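Local coordinates for DltD domain-containing protein (Beauveria bassiana, PDB 7D78) that probably acts as a polyketide thioesterase of the alpha/beta hydrolase fold, closing its substrate chain into a medium-ring lactone, at residues S161-A165 and E166-K170; Q174-R177 and D178-S181; T238-K241 and L242-W245. All blocks are in the same frame, centred on the assembly; numbering follows the deposited sequence.

Contact 1 (S161-A165 and E166-K170); sequences SFYQA and EKRDK. With NA (sodium ion), chain C.
The carbonyl oxygen of A165 is gripped twice: R168 N donates to it at 3.2 Å, and water 1 donates to the same A165 O at 2.8 Å. The water then accepts from the backbone N of D169, tying the loop to the first turn of the helix. One residue back, K167 N donates to Q164 O at 3.0 Å. The two bonds, each spanning three residues, wind the chain round a turn just as it enters helix 168-183. This is the stretch that follows strand 150-156, where alpha/beta hydrolases commonly insert a cap between strands of the central sheet. The backbone there also carries an ion: E166 O binds sodium at 2.8 Å, the one bond to the ion identified here, and K170 is next to it. E166 turns its own side chain back, CG wedged between backbone N and carbonyl carbon (chi1 59°), which sets its OE2 3.9 Å from Q164 CB, the carboxylate inclined to the Q164 amide. That amide is held by its other end, NE2 donating to S207 O. K167 runs beside Q164 in the same direction. R168 CG meets CD2 of the Y163 ring at 4.0 Å, the two side chains crossing at about a right angle. R168 then clasps D169 side-on, NE and NH2 both pointing in the guanidinium plane at OD1, with the salt bridge from NH2 to D169 OD1 at 2.8 Å. R168 NH2 also pairs with D255 of the second subunit, and D169 OD2 with K256 of that subunit. With an alanine in place of R168, D169 OD1 would probably be left without its two-nitrogen clasp, D255 of the second subunit without this positive mate, and Y163 CD2 without its packing against the CG.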
ATOM      1  N   SER A 161      -1.927  14.423  -2.979  1.00 22.65           N
ATOM      2  CA  SER A 161      -2.795  13.810  -3.976  1.00 21.69           C
ATOM      3  C   SER A 161      -2.019  13.736  -5.285  1.00 21.58           C
ATOM      4  O   SER A 161      -1.022  14.444  -5.469  1.00 22.38           O
ATOM      5  CB  SER A 161      -4.101  14.596  -4.164  1.00 25.58           C
ATOM      6  OG  SER A 161      -3.821  15.921  -4.587  1.00 29.10           O
ATOM      7  N   PHE A 162      -2.486  12.874  -6.196  1.00 18.91           N
ATOM      8  CA  PHE A 162      -1.679  12.539  -7.371  1.00 21.50           C
ATOM      9  C   PHE A 162      -2.474  12.404  -8.664  1.00 26.59           C
ATOM     10  O   PHE A 162      -1.988  12.803  -9.726  1.00 24.79           O
ATOM     11  CB  PHE A 162      -0.895  11.255  -7.085  1.00 20.72           C
ATOM     12  CG  PHE A 162      -0.015  11.380  -5.879  1.00 22.28           C
ATOM     13  CD1 PHE A 162       1.232  11.992  -5.984  1.00 26.88           C
ATOM     14  CD2 PHE A 162      -0.473  10.991  -4.630  1.00 26.94           C
ATOM     15  CE1 PHE A 162       2.037  12.168  -4.871  1.00 27.74           C
ATOM     16  CE2 PHE A 162       0.322  11.158  -3.507  1.00 24.15           C
ATOM     17  CZ  PHE A 162       1.581  11.743  -3.630  1.00 24.98           C
ATOM     18  N   TYR A 163      -3.676  11.841  -8.594  1.00 22.68           N
ATOM     19  CA  TYR A 163      -4.482  11.580  -9.778  1.00 21.68           C
ATOM     20  C   TYR A 163      -5.432  12.740 -10.053  1.00 24.91           C
ATOM     21  O   TYR A 163      -6.103  13.229  -9.142  1.00 23.89           O
ATOM     22  CB  TYR A 163      -5.288  10.294  -9.593  1.00 22.30           C
ATOM     23  CG  TYR A 163      -4.545   9.038  -9.977  1.00 22.95           C
ATOM     24  CD1 TYR A 163      -3.630   8.447  -9.108  1.00 20.73           C
ATOM     25  CD2 TYR A 163      -4.767   8.433 -11.214  1.00 23.52           C
ATOM     26  CE1 TYR A 163      -2.949   7.287  -9.466  1.00 22.19           C
ATOM     27  CE2 TYR A 163      -4.107   7.277 -11.575  1.00 21.96           C
ATOM     28  CZ  TYR A 163      -3.197   6.705 -10.699  1.00 20.72           C
ATOM     29  OH  TYR A 163      -2.541   5.560 -11.080  1.00 19.80           O
ATOM     30  N   GLN A 164      -5.496  13.165 -11.311  1.00 23.83           N
ATOM     31  CA  GLN A 164      -6.620  13.948 -11.804  1.00 26.48           C
ATOM     32  C   GLN A 164      -7.693  12.970 -12.252  1.00 24.56           C
ATOM     33  O   GLN A 164      -7.404  12.038 -13.010  1.00 22.23           O
ATOM     34  CB  GLN A 164      -6.195  14.856 -12.966  1.00 26.50           C
ATOM     35  CG  GLN A 164      -5.240  15.981 -12.544  1.00 33.73           C
ATOM     36  CD  GLN A 164      -4.670  16.751 -13.729  1.00 31.95           C
ATOM     37  OE1 GLN A 164      -5.199  16.695 -14.833  1.00 37.80           O
ATOM     38  NE2 GLN A 164      -3.579  17.466 -13.499  1.00 32.07           N
ATOM     39  N   ALA A 165      -8.929  13.176 -11.787  1.00 24.62           N
ATOM     40  CA  ALA A 165      -9.959  12.157 -11.986  1.00 32.00           C
ATOM     41  C   ALA A 165     -10.191  11.849 -13.460  1.00 26.83           C
ATOM     42  O   ALA A 165     -10.462  10.697 -13.818  1.00 28.97           O
ATOM     43  CB  ALA A 165     -11.268  12.593 -11.321  1.00 34.68           C
ATOM     44  N   GLU A 166     -10.071  12.850 -14.332  1.00 25.48           N
ATOM     45  CA  GLU A 166     -10.366  12.628 -15.742  1.00 25.63           C
ATOM     46  C   GLU A 166      -9.321  11.759 -16.433  1.00 26.43           C
ATOM     47  O   GLU A 166      -9.600  11.211 -17.508  1.00 26.03           O
ATOM     48  CB  GLU A 166     -10.498  13.971 -16.457  1.00 34.85           C
ATOM     49  CG  GLU A 166      -9.254  14.848 -16.376  1.00 45.40           C
ATOM     50  CD  GLU A 166      -9.300  15.880 -15.244  1.00 48.62           C
ATOM     51  OE1 GLU A 166      -8.732  16.979 -15.441  1.00 57.04           O
ATOM     52  OE2 GLU A 166      -9.881  15.597 -14.163  1.00 41.99           O
ATOM     53  N   LYS A 167      -8.134  11.621 -15.843  1.00 22.66           N
ATOM     54  CA  LYS A 167      -7.042  10.829 -16.390  1.00 25.28           C
ATOM     55  C   LYS A 167      -6.997   9.416 -15.830  1.00 24.77           C
ATOM     56  O   LYS A 167      -6.233   8.584 -16.334  1.00 20.84           O
ATOM     57  CB  LYS A 167      -5.703  11.513 -16.101  1.00 26.23           C
ATOM     58  CG  LYS A 167      -5.510  12.873 -16.780  1.00 31.53           C
ATOM     59  CD  LYS A 167      -4.040  13.267 -16.771  1.00 36.00           C
ATOM     60  CE  LYS A 167      -3.590  13.733 -18.147  1.00 40.37           C
ATOM     61  NZ  LYS A 167      -4.474  14.842 -18.628  1.00 46.13           N
ATOM     62  N   ARG A 168      -7.788   9.137 -14.793  1.00 23.19           N
ATOM     63  CA  ARG A 168      -7.645   7.900 -14.040  1.00 21.36           C
ATOM     64  C   ARG A 168      -7.779   6.675 -14.934  1.00 23.79           C
ATOM     65  O   ARG A 168      -6.888   5.823 -14.965  1.00 21.20           O
ATOM     66  CB  ARG A 168      -8.692   7.861 -12.923  1.00 24.82           C
ATOM     67  CG  ARG A 168      -8.419   6.878 -11.830  1.00 27.25           C
ATOM     68  CD  ARG A 168      -9.700   6.621 -11.035  1.00 27.40           C
ATOM     69  NE  ARG A 168     -10.711   5.959 -11.866  1.00 34.94           N
ATOM     70  CZ  ARG A 168     -12.000   5.846 -11.546  1.00 40.08           C
ATOM     71  NH1 ARG A 168     -12.457   6.356 -10.407  1.00 31.24           N
ATOM     72  NH2 ARG A 168     -12.835   5.224 -12.368  1.00 35.62           N
ATOM     73  N   ASP A 169      -8.909   6.543 -15.643  1.00 20.45           N
ATOM     74  CA  ASP A 169      -9.175   5.270 -16.317  1.00 23.17           C
ATOM     75  C   ASP A 169      -8.142   4.983 -17.405  1.00 21.35           C
ATOM     76  O   ASP A 169      -7.739   3.828 -17.594  1.00 21.80           O
ATOM     77  CB  ASP A 169     -10.594   5.254 -16.888  1.00 23.14           C
ATOM     78  CG  ASP A 169     -11.650   5.180 -15.794  1.00 26.41           C
ATOM     79  OD1 ASP A 169     -11.332   4.695 -14.683  1.00 31.28           O
ATOM     80  OD2 ASP A 169     -12.784   5.615 -16.040  1.00 37.44           O
ATOM     81  N   LYS A 170      -7.697   6.014 -18.124  1.00 20.96           N
ATOM     82  CA  LYS A 170      -6.687   5.791 -19.155  1.00 17.11           C
ATOM     83  C   LYS A 170      -5.353   5.384 -18.539  1.00 21.45           C
ATOM     84  O   LYS A 170      -4.671   4.497 -19.060  1.00 19.98           O
ATOM     85  CB  LYS A 170      -6.526   7.042 -20.018  1.00 23.23           C
ATOM     86  CG  LYS A 170      -7.727   7.306 -20.913  1.00 32.69           C
ATOM     87  CD  LYS A 170      -7.411   8.315 -22.013  1.00 43.09           C
ATOM     88  CE  LYS A 170      -8.615   8.522 -22.926  1.00 44.87           C
ATOM     89  NZ  LYS A 170      -8.256   9.239 -24.191  1.00 49.69           N
TER
HETATM   90 NA    NA C 401      -9.183   8.555 -18.352  1.00 29.46          NA
HETATM   91  O   HOH W   1     -10.907   8.653 -15.736  1.00 23.67           O

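Contact 2 (Q174-R177 and D178-S181); sequences QLIR and DRQS
R177 and Q180 both carry CG beside the backbone N (chi1 -70° and -63°), and with R177 extended as far as NE the two side chains run next to each other in the same direction. Their flat ends are nearly coplanar, the guanidinium and amide planes lying 8° apart. Water 2 spans the gap: it accepts from R177 NE at 3.1 Å, sitting in the guanidinium plane at its edge, and donates to Q180 OE1 at 2.9 Å. The same oxygen also rests against the aliphatic start of the arginine, Q180 OE1 to R177 CG being 3.6 Å, while I176 CG2 comes up more loosely. R179 CG rests 3.4 Å from L175 O before the charged end of the arginine leaves for D112 and E108 of the second subunit. The D178 carboxylate is hydrogen-bonded outside these two turns, OD2 to Q237 and OD1 to F189 N. Beneath these side chains the backbone is regular: D178 N donates to Q174 O, R179 N to L175 O, Q180 N to I176 O and S181 N to R177 O, the last at 2.9 Å. This unbroken ladder of four-residue steps is that of a plain alpha-helix, here 168-183, with L175 packed inward against helix 238-244 and I176, R179 and Q180 set against the second subunit.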
ATOM      1  N   GLN A 174      -3.298   1.879 -19.062  1.00 19.48           N
ATOM      2  CA  GLN A 174      -1.884   1.833 -19.427  1.00 17.78           C
ATOM      3  C   GLN A 174      -1.101   0.953 -18.464  1.00 17.39           C
ATOM      4  O   GLN A 174      -0.211   0.199 -18.876  1.00 16.56           O
ATOM      5  CB  GLN A 174      -1.325   3.262 -19.438  1.00 21.37           C
ATOM      6  CG  GLN A 174       0.023   3.489 -20.135  1.00 25.49           C
ATOM      7  CD  GLN A 174       0.499   4.940 -19.976  1.00 32.76           C
ATOM      8  OE1 GLN A 174      -0.165   5.740 -19.325  1.00 29.81           O
ATOM      9  NE2 GLN A 174       1.639   5.279 -20.578  1.00 30.19           N
ATOM     10  N   LEU A 175      -1.410   1.057 -17.174  1.00 17.71           N
ATOM     11  CA  LEU A 175      -0.789   0.200 -16.170  1.00 17.75           C
ATOM     12  C   LEU A 175      -1.046  -1.273 -16.468  1.00 14.75           C
ATOM     13  O   LEU A 175      -0.118  -2.090 -16.445  1.00 18.49           O
ATOM     14  CB  LEU A 175      -1.317   0.576 -14.775  1.00 17.41           C
ATOM     15  CG  LEU A 175      -0.733   1.864 -14.185  1.00 18.13           C
ATOM     16  CD1 LEU A 175      -1.515   2.299 -12.937  1.00 18.88           C
ATOM     17  CD2 LEU A 175       0.747   1.651 -13.858  1.00 16.83           C
ATOM     18  N   ILE A 176      -2.305  -1.643 -16.728  1.00 17.33           N
ATOM     19  CA  ILE A 176      -2.605  -3.053 -17.000  1.00 15.30           C
ATOM     20  C   ILE A 176      -1.848  -3.525 -18.243  1.00 20.67           C
ATOM     21  O   ILE A 176      -1.303  -4.641 -18.282  1.00 16.44           O
ATOM     22  CB  ILE A 176      -4.123  -3.268 -17.157  1.00 19.38           C
ATOM     23  CG1 ILE A 176      -4.849  -2.979 -15.837  1.00 18.87           C
ATOM     24  CG2 ILE A 176      -4.407  -4.703 -17.668  1.00 16.31           C
ATOM     25  CD1 ILE A 176      -4.473  -3.951 -14.708  1.00 19.56           C
ATOM     26  N   ARG A 177      -1.790  -2.678 -19.273  1.00 17.58           N
ATOM     27  CA  ARG A 177      -1.072  -3.053 -20.490  1.00 16.91           C
ATOM     28  C   ARG A 177       0.426  -3.222 -20.235  1.00 20.02           C
ATOM     29  O   ARG A 177       1.057  -4.129 -20.796  1.00 18.55           O
ATOM     30  CB  ARG A 177      -1.361  -2.026 -21.584  1.00 18.33           C
ATOM     31  CG  ARG A 177      -2.796  -2.173 -22.044  1.00 22.37           C
ATOM     32  CD  ARG A 177      -3.287  -1.047 -22.913  1.00 20.73           C
ATOM     33  NE  ARG A 177      -4.567  -1.407 -23.517  1.00 23.02           N
ATOM     34  CZ  ARG A 177      -5.315  -0.572 -24.223  1.00 22.75           C
ATOM     35  NH1 ARG A 177      -4.920   0.685 -24.396  1.00 21.52           N
ATOM     36  NH2 ARG A 177      -6.463  -0.994 -24.749  1.00 24.17           N
ATOM     37  N   ASP A 178       1.008  -2.396 -19.359  1.00 18.05           N
ATOM     38  CA  ASP A 178       2.407  -2.604 -18.996  1.00 17.36           C
ATOM     39  C   ASP A 178       2.608  -3.936 -18.276  1.00 17.54           C
ATOM     40  O   ASP A 178       3.620  -4.620 -18.496  1.00 18.70           O
ATOM     41  CB  ASP A 178       2.920  -1.452 -18.130  1.00 17.26           C
ATOM     42  CG  ASP A 178       4.335  -1.704 -17.625  1.00 19.85           C
ATOM     43  OD1 ASP A 178       5.251  -1.863 -18.463  1.00 20.02           O
ATOM     44  OD2 ASP A 178       4.543  -1.748 -16.394  1.00 22.22           O
ATOM     45  N   ARG A 179       1.663  -4.333 -17.410  1.00 14.97           N
ATOM     46  CA  ARG A 179       1.766  -5.662 -16.797  1.00 16.75           C
ATOM     47  C   ARG A 179       1.752  -6.755 -17.860  1.00 19.54           C
ATOM     48  O   ARG A 179       2.552  -7.699 -17.813  1.00 16.51           O
ATOM     49  CB  ARG A 179       0.629  -5.905 -15.799  1.00 18.66           C
ATOM     50  CG  ARG A 179       0.507  -4.913 -14.658  1.00 15.58           C
ATOM     51  CD  ARG A 179      -0.482  -5.449 -13.621  1.00 19.76           C
ATOM     52  NE  ARG A 179       0.145  -6.490 -12.812  1.00 20.20           N
ATOM     53  CZ  ARG A 179       0.714  -6.263 -11.630  1.00 17.83           C
ATOM     54  NH1 ARG A 179       0.705  -5.037 -11.117  1.00 17.07           N
ATOM     55  NH2 ARG A 179       1.280  -7.261 -10.963  1.00 19.40           N
ATOM     56  N   GLN A 180       0.827  -6.652 -18.818  1.00 18.25           N
ATOM     57  CA  GLN A 180       0.749  -7.642 -19.886  1.00 19.06           C
ATOM     58  C   GLN A 180       2.056  -7.695 -20.676  1.00 19.69           C
ATOM     59  O   GLN A 180       2.555  -8.782 -21.001  1.00 20.85           O
ATOM     60  CB  GLN A 180      -0.434  -7.322 -20.801  1.00 19.68           C
ATOM     61  CG  GLN A 180      -1.803  -7.382 -20.116  1.00 21.20           C
ATOM     62  CD  GLN A 180      -2.936  -6.895 -21.021  1.00 29.06           C
ATOM     63  OE1 GLN A 180      -3.029  -5.701 -21.322  1.00 27.25           O
ATOM     64  NE2 GLN A 180      -3.800  -7.816 -21.458  1.00 28.00           N
ATOM     65  N   SER A 181       2.629  -6.531 -20.981  1.00 18.39           N
ATOM     66  CA  SER A 181       3.922  -6.481 -21.670  1.00 18.26           C
ATOM     67  C   SER A 181       5.027  -7.132 -20.842  1.00 23.54           C
ATOM     68  O   SER A 181       5.855  -7.882 -21.378  1.00 19.97           O
ATOM     69  CB  SER A 181       4.272  -5.021 -22.002  1.00 23.56           C
ATOM     70  OG  SER A 181       5.629  -4.872 -22.378  1.00 22.14           O
TER
HETATM   71  O   HOH W   2      -5.228  -4.240 -22.599  1.00 29.43           O

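Contact 3 (T238-K241 and L242-W245)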
ATOM      1  N   THR A 238       5.028   2.883 -10.860  1.00 16.41           N
ATOM      2  CA  THR A 238       4.934   3.896  -9.810  1.00 16.77           C
ATOM      3  C   THR A 238       3.492   4.342  -9.657  1.00 19.42           C
ATOM      4  O   THR A 238       2.983   4.465  -8.538  1.00 15.64           O
ATOM      5  CB  THR A 238       5.811   5.110 -10.141  1.00 15.08           C
ATOM      6  OG1 THR A 238       7.182   4.709 -10.216  1.00 16.77           O
ATOM      7  CG2 THR A 238       5.638   6.232  -9.090  1.00 16.23           C
ATOM      8  N   TYR A 239       2.815   4.560 -10.791  1.00 15.39           N
ATOM      9  CA  TYR A 239       1.456   5.076 -10.744  1.00 16.75           C
ATOM     10  C   TYR A 239       0.489   4.073 -10.125  1.00 18.37           C
ATOM     11  O   TYR A 239      -0.540   4.472  -9.571  1.00 16.70           O
ATOM     12  CB  TYR A 239       1.015   5.465 -12.151  1.00 17.02           C
ATOM     13  CG  TYR A 239       1.866   6.563 -12.758  1.00 17.51           C
ATOM     14  CD1 TYR A 239       2.432   7.562 -11.961  1.00 17.91           C
ATOM     15  CD2 TYR A 239       2.101   6.603 -14.128  1.00 18.93           C
ATOM     16  CE1 TYR A 239       3.219   8.579 -12.531  1.00 22.09           C
ATOM     17  CE2 TYR A 239       2.870   7.602 -14.701  1.00 19.67           C
ATOM     18  CZ  TYR A 239       3.418   8.587 -13.910  1.00 19.86           C
ATOM     19  OH  TYR A 239       4.179   9.571 -14.513  1.00 20.38           O
ATOM     20  N   GLN A 240       0.785   2.774 -10.228  1.00 16.70           N
ATOM     21  CA  GLN A 240      -0.016   1.782  -9.517  1.00 18.85           C
ATOM     22  C   GLN A 240       0.139   1.941  -8.005  1.00 17.93           C
ATOM     23  O   GLN A 240      -0.849   1.899  -7.259  1.00 18.83           O
ATOM     24  CB  GLN A 240       0.385   0.373  -9.959  1.00 17.05           C
ATOM     25  CG  GLN A 240      -0.340  -0.751  -9.213  1.00 17.16           C
ATOM     26  CD  GLN A 240      -1.833  -0.755  -9.484  1.00 22.28           C
ATOM     27  OE1 GLN A 240      -2.634  -0.208  -8.707  1.00 26.47           O
ATOM     28  NE2 GLN A 240      -2.218  -1.355 -10.593  1.00 15.01           N
ATOM     29  N   LYS A 241       1.375   2.124  -7.534  1.00 16.55           N
ATOM     30  CA  LYS A 241       1.596   2.351  -6.109  1.00 19.70           C
ATOM     31  C   LYS A 241       0.898   3.621  -5.642  1.00 17.12           C
ATOM     32  O   LYS A 241       0.330   3.661  -4.546  1.00 20.71           O
ATOM     33  CB  LYS A 241       3.098   2.426  -5.819  1.00 17.70           C
ATOM     34  CG  LYS A 241       3.922   1.259  -6.385  1.00 20.75           C
ATOM     35  CD  LYS A 241       3.323  -0.083  -5.954  1.00 23.12           C
ATOM     36  CE  LYS A 241       4.037  -1.267  -6.603  1.00 22.63           C
ATOM     37  NZ  LYS A 241       3.440  -2.572  -6.141  1.00 21.83           N
ATOM     38  N   LEU A 242       0.930   4.673  -6.462  1.00 16.39           N
ATOM     39  CA  LEU A 242       0.267   5.915  -6.086  1.00 21.98           C
ATOM     40  C   LEU A 242      -1.249   5.768  -6.093  1.00 19.66           C
ATOM     41  O   LEU A 242      -1.937   6.481  -5.356  1.00 19.37           O
ATOM     42  CB  LEU A 242       0.690   7.054  -7.022  1.00 17.86           C
ATOM     43  CG  LEU A 242       2.193   7.366  -7.045  1.00 20.19           C
ATOM     44  CD1 LEU A 242       2.456   8.583  -7.914  1.00 18.35           C
ATOM     45  CD2 LEU A 242       2.711   7.599  -5.619  1.00 18.15           C
ATOM     46  N   ALA A 243      -1.789   4.854  -6.910  1.00 17.36           N
ATOM     47  CA  ALA A 243      -3.235   4.648  -6.907  1.00 18.43           C
ATOM     48  C   ALA A 243      -3.701   4.075  -5.576  1.00 21.82           C
ATOM     49  O   ALA A 243      -4.781   4.423  -5.089  1.00 17.82           O
ATOM     50  CB  ALA A 243      -3.643   3.720  -8.052  1.00 19.36           C
ATOM     51  N   TRP A 244      -2.900   3.172  -5.001  1.00 23.24           N
ATOM     52  CA  TRP A 244      -3.232   2.519  -3.740  1.00 21.42           C
ATOM     53  C   TRP A 244      -3.084   3.466  -2.554  1.00 25.04           C
ATOM     54  O   TRP A 244      -3.859   3.383  -1.595  1.00 28.26           O
ATOM     55  CB  TRP A 244      -2.310   1.321  -3.510  1.00 22.21           C
ATOM     56  CG  TRP A 244      -2.330   0.152  -4.494  1.00 20.15           C
ATOM     57  CD1 TRP A 244      -1.249  -0.609  -4.857  1.00 16.10           C
ATOM     58  CD2 TRP A 244      -3.460  -0.411  -5.181  1.00 19.70           C
ATOM     59  NE1 TRP A 244      -1.634  -1.600  -5.721  1.00 19.35           N
ATOM     60  CE2 TRP A 244      -2.981  -1.504  -5.937  1.00 19.45           C
ATOM     61  CE3 TRP A 244      -4.823  -0.106  -5.226  1.00 16.21           C
ATOM     62  CZ2 TRP A 244      -3.819  -2.282  -6.739  1.00 22.31           C
ATOM     63  CZ3 TRP A 244      -5.651  -0.878  -6.011  1.00 20.80           C
ATOM     64  CH2 TRP A 244      -5.145  -1.953  -6.766  1.00 20.81           C
ATOM     65  N   TRP A 245      -2.099   4.361  -2.610  1.00 20.14           N
ATOM     66  CA  TRP A 245      -1.710   5.178  -1.469  1.00 20.66           C
ATOM     67  C   TRP A 245      -2.812   6.156  -1.101  1.00 21.84           C
ATOM     68  O   TRP A 245      -3.317   6.891  -1.957  1.00 22.28           O
ATOM     69  CB  TRP A 245      -0.437   5.947  -1.810  1.00 19.52           C
ATOM     70  CG  TRP A 245       0.364   6.469  -0.656  1.00 19.54           C
ATOM     71  CD1 TRP A 245       0.394   5.987   0.627  1.00 21.18           C
ATOM     72  CD2 TRP A 245       1.292   7.561  -0.697  1.00 18.87           C
ATOM     73  NE1 TRP A 245       1.295   6.718   1.385  1.00 18.21           N
ATOM     74  CE2 TRP A 245       1.850   7.690   0.595  1.00 18.74           C
ATOM     75  CE3 TRP A 245       1.711   8.442  -1.710  1.00 22.32           C
ATOM     76  CZ2 TRP A 245       2.808   8.659   0.900  1.00 19.52           C
ATOM     77  CZ3 TRP A 245       2.660   9.397  -1.407  1.00 20.51           C
ATOM     78  CH2 TRP A 245       3.206   9.494  -0.111  1.00 20.61           C
TER
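Helix 238-244 begins with sound alpha-helical bonds, and they weaken toward its end. It belongs to the insertion between strands 150-156 and 259-264 of the alpha/beta hydrolase fold, beside helix 168-183. L242 N donates to T238 O at 2.9 Å in the carbonyl plane, and A243 N reaches Y239 O from above that carbonyl's plane. W244 N then divides between Q240 O and K241 O, both bonds weak, before W245 N closes the last turn on K241 O at 3.2 Å. At W245 the chain leaves helical geometry. Q240 and W244 make the closest side-chain approach across the two segments. Q240 carries CG opposite its backbone N (chi1 177°) and bends at the next bond (chi2 65°), folding its amide over the indole with the planes 22° apart. The oxygen does the touching: Q240 OE1 lies over one ring face, offset toward the rim, at 3.1 Å from W244 CE2. The contact is of an oxygen with a ring face and no hydrogen bond: the angle at W244 NE1 is poor, and that nitrogen is hydrogen-bonded to E108 of the second subunit, with which K241 NZ also forms a salt bridge. The W245 indole meets the rings of F135 and F162. L242 packs back on the first turn, CD1 coming to the edge of the Y239 ring at 4.2 Å from CD1 of that tyrosine. The same L242 CD1 lies alongside the threonine methyl, 4.1 Å from T238 CG2.

How the contacts relate
The three contacts belong to the region between strands 150-156 and 259-264. Contacts 1 and 2 share helix 168-183, their centres about 17 Å apart, and contact 3 lies nearer to each than they lie to one another, centres about 11 Å from contact 1 and about 14 Å from contact 2. Y163 joins all three: its OH probably bonds to Y239 O at 2.7 Å, and L175 CD1 lies 3.9 Å from that Y163 OH. L175 CD1 also packs 3.6 Å from Q240 N. All three reach the second subunit, whose E108 serves both R179 and K241. The sodium belongs to contact 1, while W245 of contact 3 lies near the presumed nucleophile elbow.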